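Local structure of protein PTHB1 (Homo sapiens, 4YD8) at residues A[252-255]-A[261-264]; A[263-268]-A[281-286]. The protein is a subunit of the BBSome, a coat complex thought to sort specific membrane proteins to primary cilia and required for ciliogenesis. All blocks are in the same frame, centred on the assembly; numbering follows the deposited sequence.

Interaction 1: A[252-255]-A[261-264]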
loop_
_atom_site.group_PDB
_atom_site.type_symbol
_atom_site.label_atom_id
_atom_site.label_comp_id
_atom_site.label_asym_id
_atom_site.label_seq_id
_atom_site.Cartn_x
_atom_site.Cartn_y
_atom_site.Cartn_z
ATOM N N ILE A 252 2.812 -1.331 -8.567
ATOM C CA ILE A 252 3.136 -2.755 -8.527
ATOM C C ILE A 252 2.678 -3.310 -7.192
ATOM O O ILE A 252 2.842 -2.659 -6.165
ATOM C CB ILE A 252 4.645 -3.039 -8.648
ATOM C CG1 ILE A 252 5.227 -2.462 -9.918
ATOM C CG2 ILE A 252 4.934 -4.546 -8.589
ATOM C CD1 ILE A 252 6.743 -2.336 -9.811
ATOM N N CYS A 253 2.126 -4.514 -7.207
ATOM C CA CYS A 253 1.674 -5.180 -5.988
ATOM C C CYS A 253 2.075 -6.646 -6.074
ATOM O O CYS A 253 1.672 -7.335 -7.009
ATOM C CB CYS A 253 0.152 -5.052 -5.837
ATOM S SG CYS A 253 -0.467 -5.714 -4.229
ATOM N N ILE A 254 2.860 -7.139 -5.122
ATOM C CA ILE A 254 3.236 -8.556 -5.157
ATOM C C ILE A 254 2.416 -9.331 -4.140
ATOM O O ILE A 254 2.449 -9.010 -2.960
ATOM C CB ILE A 254 4.721 -8.754 -4.879
ATOM C CG1 ILE A 254 5.543 -8.005 -5.946
ATOM C CG2 ILE A 254 5.067 -10.245 -4.876
ATOM C CD1 ILE A 254 7.002 -7.999 -5.681
ATOM N N VAL A 255 1.692 -10.350 -4.601
ATOM C CA VAL A 255 0.797 -11.117 -3.722
ATOM C C VAL A 255 0.907 -12.630 -3.929
ATOM O O VAL A 255 1.249 -13.103 -5.007
ATOM C CB VAL A 255 -0.690 -10.732 -3.938
ATOM C CG1 VAL A 255 -0.912 -9.248 -3.769
ATOM C CG2 VAL A 255 -1.141 -11.160 -5.309
ATOM N N ALA A 261 1.325 -19.845 -4.972
ATOM C CA ALA A 261 2.191 -19.410 -6.070
ATOM C C ALA A 261 2.175 -17.892 -6.229
ATOM O O ALA A 261 1.121 -17.289 -6.447
ATOM C CB ALA A 261 1.780 -20.081 -7.370
ATOM N N SER A 262 3.357 -17.290 -6.138
ATOM C CA SER A 262 3.508 -15.837 -6.073
ATOM C C SER A 262 3.244 -15.134 -7.415
ATOM O O SER A 262 3.509 -15.690 -8.489
ATOM C CB SER A 262 4.916 -15.499 -5.563
ATOM O OG SER A 262 5.005 -14.161 -5.107
ATOM N N SER A 263 2.711 -13.914 -7.350
ATOM C CA SER A 263 2.424 -13.150 -8.559
ATOM C C SER A 263 2.815 -11.684 -8.427
ATOM O O SER A 263 2.586 -11.042 -7.396
ATOM C CB SER A 263 0.939 -13.233 -8.919
ATOM O OG SER A 263 0.580 -14.510 -9.408
ATOM N N VAL A 264 3.391 -11.161 -9.498
ATOM C CA VAL A 264 3.729 -9.753 -9.596
ATOM C C VAL A 264 2.644 -9.022 -10.370
ATOM O O VAL A 264 2.501 -9.233 -11.568
ATOM C CB VAL A 264 5.073 -9.546 -10.319
ATOM C CG1 VAL A 264 5.381 -8.071 -10.424
ATOM C CG2 VAL A 264 6.183 -10.299 -9.592
#

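Interaction 2: A[263-268]-A[281-286]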
loop_
_atom_site.group_PDB
_atom_site.type_symbol
_atom_site.label_atom_id
_atom_site.label_comp_id
_atom_site.label_asym_id
_atom_site.label_seq_id
_atom_site.Cartn_x
_atom_site.Cartn_y
_atom_site.Cartn_z
ATOM N N SER A 263 2.711 -13.914 -7.350
ATOM C CA SER A 263 2.424 -13.150 -8.559
ATOM C C SER A 263 2.815 -11.684 -8.427
ATOM O O SER A 263 2.586 -11.042 -7.396
ATOM C CB SER A 263 0.939 -13.233 -8.919
ATOM O OG SER A 263 0.580 -14.510 -9.408
ATOM N N VAL A 264 3.391 -11.161 -9.498
ATOM C CA VAL A 264 3.729 -9.753 -9.596
ATOM C C VAL A 264 2.644 -9.022 -10.370
ATOM O O VAL A 264 2.501 -9.233 -11.568
ATOM C CB VAL A 264 5.073 -9.546 -10.319
ATOM C CG1 VAL A 264 5.381 -8.071 -10.424
ATOM C CG2 VAL A 264 6.183 -10.299 -9.592
ATOM N N PHE A 265 1.857 -8.183 -9.712
ATOM C CA PHE A 265 0.830 -7.465 -10.468
ATOM C C PHE A 265 1.316 -6.073 -10.805
ATOM O O PHE A 265 1.885 -5.390 -9.945
ATOM C CB PHE A 265 -0.477 -7.406 -9.690
ATOM C CG PHE A 265 -1.192 -8.714 -9.648
ATOM C CD1 PHE A 265 -0.839 -9.682 -8.725
ATOM C CD2 PHE A 265 -2.194 -8.988 -10.555
ATOM C CE1 PHE A 265 -1.507 -10.902 -8.699
ATOM C CE2 PHE A 265 -2.862 -10.192 -10.520
ATOM C CZ PHE A 265 -2.502 -11.145 -9.608
ATOM N N VAL A 266 1.115 -5.670 -12.062
ATOM C CA VAL A 266 1.479 -4.335 -12.505
ATOM C C VAL A 266 0.263 -3.609 -13.063
ATOM O O VAL A 266 -0.441 -4.114 -13.948
ATOM C CB VAL A 266 2.596 -4.364 -13.568
ATOM C CG1 VAL A 266 2.990 -2.928 -13.945
ATOM C CG2 VAL A 266 3.805 -5.122 -13.015
ATOM N N LEU A 267 -0.010 -2.441 -12.496
ATOM C CA LEU A 267 -1.046 -1.568 -13.023
ATOM C C LEU A 267 -0.431 -0.569 -13.990
ATOM O O LEU A 267 0.243 0.361 -13.562
ATOM C CB LEU A 267 -1.754 -0.810 -11.907
ATOM C CG LEU A 267 -2.930 0.057 -12.392
ATOM C CD1 LEU A 267 -4.051 -0.832 -12.969
ATOM C CD2 LEU A 267 -3.470 0.942 -11.257
ATOM N N GLY A 268 -0.671 -0.757 -15.284
ATOM C CA GLY A 268 -0.175 0.173 -16.283
ATOM C C GLY A 268 -1.223 1.223 -16.597
ATOM O O GLY A 268 -2.358 1.138 -16.128
ATOM N N ILE A 281 4.950 -13.144 -18.486
ATOM C CA ILE A 281 3.563 -12.768 -18.287
ATOM C C ILE A 281 2.712 -14.008 -18.050
ATOM O O ILE A 281 2.801 -14.984 -18.789
ATOM C CB ILE A 281 3.004 -11.990 -19.482
ATOM C CG1 ILE A 281 3.820 -10.719 -19.711
ATOM C CG2 ILE A 281 1.577 -11.620 -19.207
ATOM C CD1 ILE A 281 3.462 -10.010 -21.008
ATOM N N ARG A 282 1.908 -13.973 -16.983
ATOM C CA ARG A 282 0.953 -15.042 -16.724
ATOM C C ARG A 282 -0.376 -14.700 -17.414
ATOM O O ARG A 282 -0.953 -15.529 -18.116
ATOM C CB ARG A 282 0.759 -15.251 -15.214
ATOM C CG ARG A 282 -0.047 -16.508 -14.851
ATOM C CD ARG A 282 -0.286 -16.627 -13.338
ATOM N NE ARG A 282 0.838 -17.218 -12.608
ATOM C CZ ARG A 282 1.572 -16.568 -11.709
ATOM N NH1 ARG A 282 1.313 -15.302 -11.435
ATOM N NH2 ARG A 282 2.567 -17.181 -11.086
ATOM N N PHE A 283 -0.855 -13.479 -17.206
ATOM C CA PHE A 283 -1.961 -12.971 -18.025
ATOM C C PHE A 283 -1.921 -11.448 -18.071
ATOM O O PHE A 283 -1.241 -10.797 -17.264
ATOM C CB PHE A 283 -3.342 -13.482 -17.534
ATOM C CG PHE A 283 -3.771 -12.959 -16.179
ATOM C CD1 PHE A 283 -4.165 -11.640 -16.010
ATOM C CD2 PHE A 283 -3.843 -13.818 -15.088
ATOM C CE1 PHE A 283 -4.575 -11.169 -14.767
ATOM C CE2 PHE A 283 -4.248 -13.350 -13.845
ATOM C CZ PHE A 283 -4.614 -12.028 -13.691
HETATM N N MSE A 284 -2.632 -10.873 -19.030
HETATM C CA MSE A 284 -2.751 -9.427 -19.097
HETATM C C MSE A 284 -4.102 -9.063 -19.682
HETATM O O MSE A 284 -4.736 -9.870 -20.368
HETATM C CB MSE A 284 -1.609 -8.821 -19.930
HETATM C CG MSE A 284 -1.758 -9.060 -21.402
HETATM SE SE MSE A 284 -0.288 -8.258 -22.440
HETATM C CE MSE A 284 -0.808 -6.415 -22.218
ATOM N N LYS A 285 -4.551 -7.856 -19.380
ATOM C CA LYS A 285 -5.865 -7.392 -19.745
ATOM C C LYS A 285 -5.812 -5.917 -20.131
ATOM O O LYS A 285 -5.343 -5.097 -19.342
ATOM C CB LYS A 285 -6.814 -7.594 -18.559
ATOM C CG LYS A 285 -8.051 -6.718 -18.565
ATOM C CD LYS A 285 -9.034 -7.174 -19.606
ATOM C CE LYS A 285 -10.441 -6.698 -19.255
ATOM N NZ LYS A 285 -11.409 -7.187 -20.263
ATOM N N LYS A 286 -6.294 -5.584 -21.330
ATOM C CA LYS A 286 -6.440 -4.191 -21.723
ATOM C C LYS A 286 -7.574 -3.555 -20.935
ATOM O O LYS A 286 -8.667 -4.095 -20.861
ATOM C CB LYS A 286 -6.702 -4.067 -23.224
ATOM C CG LYS A 286 -7.073 -2.660 -23.672
ATOM C CD LYS A 286 -7.128 -2.546 -25.189
ATOM C CE LYS A 286 -7.371 -1.104 -25.625
ATOM N NZ LYS A 286 -6.375 -0.178 -25.011
#

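Interaction 1: A[252-255]-A[261-264]
V255 and S263 hold each other by both of their backbone polar groups. V255 N donates to S263 O at 3.0 Å, and S263 N donates back to V255 O at 2.9 Å. This is a hydrogen-bonded pair of an antiparallel hairpin. Strands 249-255 and 263-268 form it, and they open one four-stranded blade of the seven-bladed, N-terminal beta-propeller domain of BBS9. The next pair, I254 with V264, is non-hydrogen-bonded and brings the CA atoms of I254 and V264 to 4.6 Å.

The tight part is around S263 O. Besides receiving V255 N, it meets I254 CA in a CA-H...O contact at 3.4 Å. I254 CG2 also comes to 3.6 Å from S263 O.

The apolar face of I252, I254 and V264 packs moderately. I252 and V264 lie side by side and point the same way, with I252 CG2 4.0 Å from V264 CG1. V264 CG1 is anti to the backbone N (chi1 179°), and this turns it along the strand to I252. The other branch, V264 CG2, faces I254 CG1 more loosely, at 4.4 Å. L198 and A189, from the preceding blade, also pack on this face.

The loose end is at 261-262. A261 is exposed and poorly ordered, and its CB points away from strand 249-255. S262 OG stays 3.9 Å from V255 O and makes no hydrogen bond to it. The chemistry implies a division of labour: backbone bonds set the register, and branched apolar side chains join the hairpin to the preceding blade.

Interaction 2: A[263-268]-A[281-286]
F265 and F283 meet within one blade of the beta-propeller, reaching across the strand 271-275 that lies between their own strands. No backbone bond links 263-268 to 281-286, and the contact is made by side chains alone. On the blade's outermost strand, 281-286, it is made by the two residues of a classic beta bulge. R282 and F283 both face C274 of strand 271-275.

The R282 side chain is the longer bridge. Its CB points toward strand 263-268, and CG continues outward, anti to the backbone N (chi1 -170°). The chain bends at chi3 (-83°), and the guanidinium then comes up to S263. The detail of this approach is doubtful on two grounds. R282 is modelled in two conformers, and in this one NH1 lies only 2.3 Å from S263 OG, too short for a hydrogen bond. With that caution, NE is still 4.2 Å from S263 OG, and CZ comes closer. NH1 has a hydrogen bond outside the two segments. In this conformer NH2 probably donates to S262 O.

The phenyl rings of F265 and F283 are turned against each other, their planes about 66° apart. The ring tip of F283 leans inward to F265. F265 also packs on F294 and P296 of the following blade, while F283 touches D321 and V322. The rings come nearest at one pair of atoms, F265 CE2 and F283 CZ, 4.1 Å apart.

Interactions 1 and 2 share S263 and V264, and both use strand 263-268. Their centres are about 9 Å apart. Interaction 1 joins this strand to its neighbour, 249-255. Interaction 2 reaches from it past the next strand to the blade's outer edge. Two probable hydrogen bonds tie them together. One runs from F265 N to C253 O at 2.8 Å. The other is the R282 bond, with NH2 3.1 Å from S262 O. V255 CG2 also packs on F265 CE1 at 3.4 Å. The side chain of I254 in interaction 1 is about 10 Å from G145, a site critical for protein stability. Interaction 2 lies away from that site.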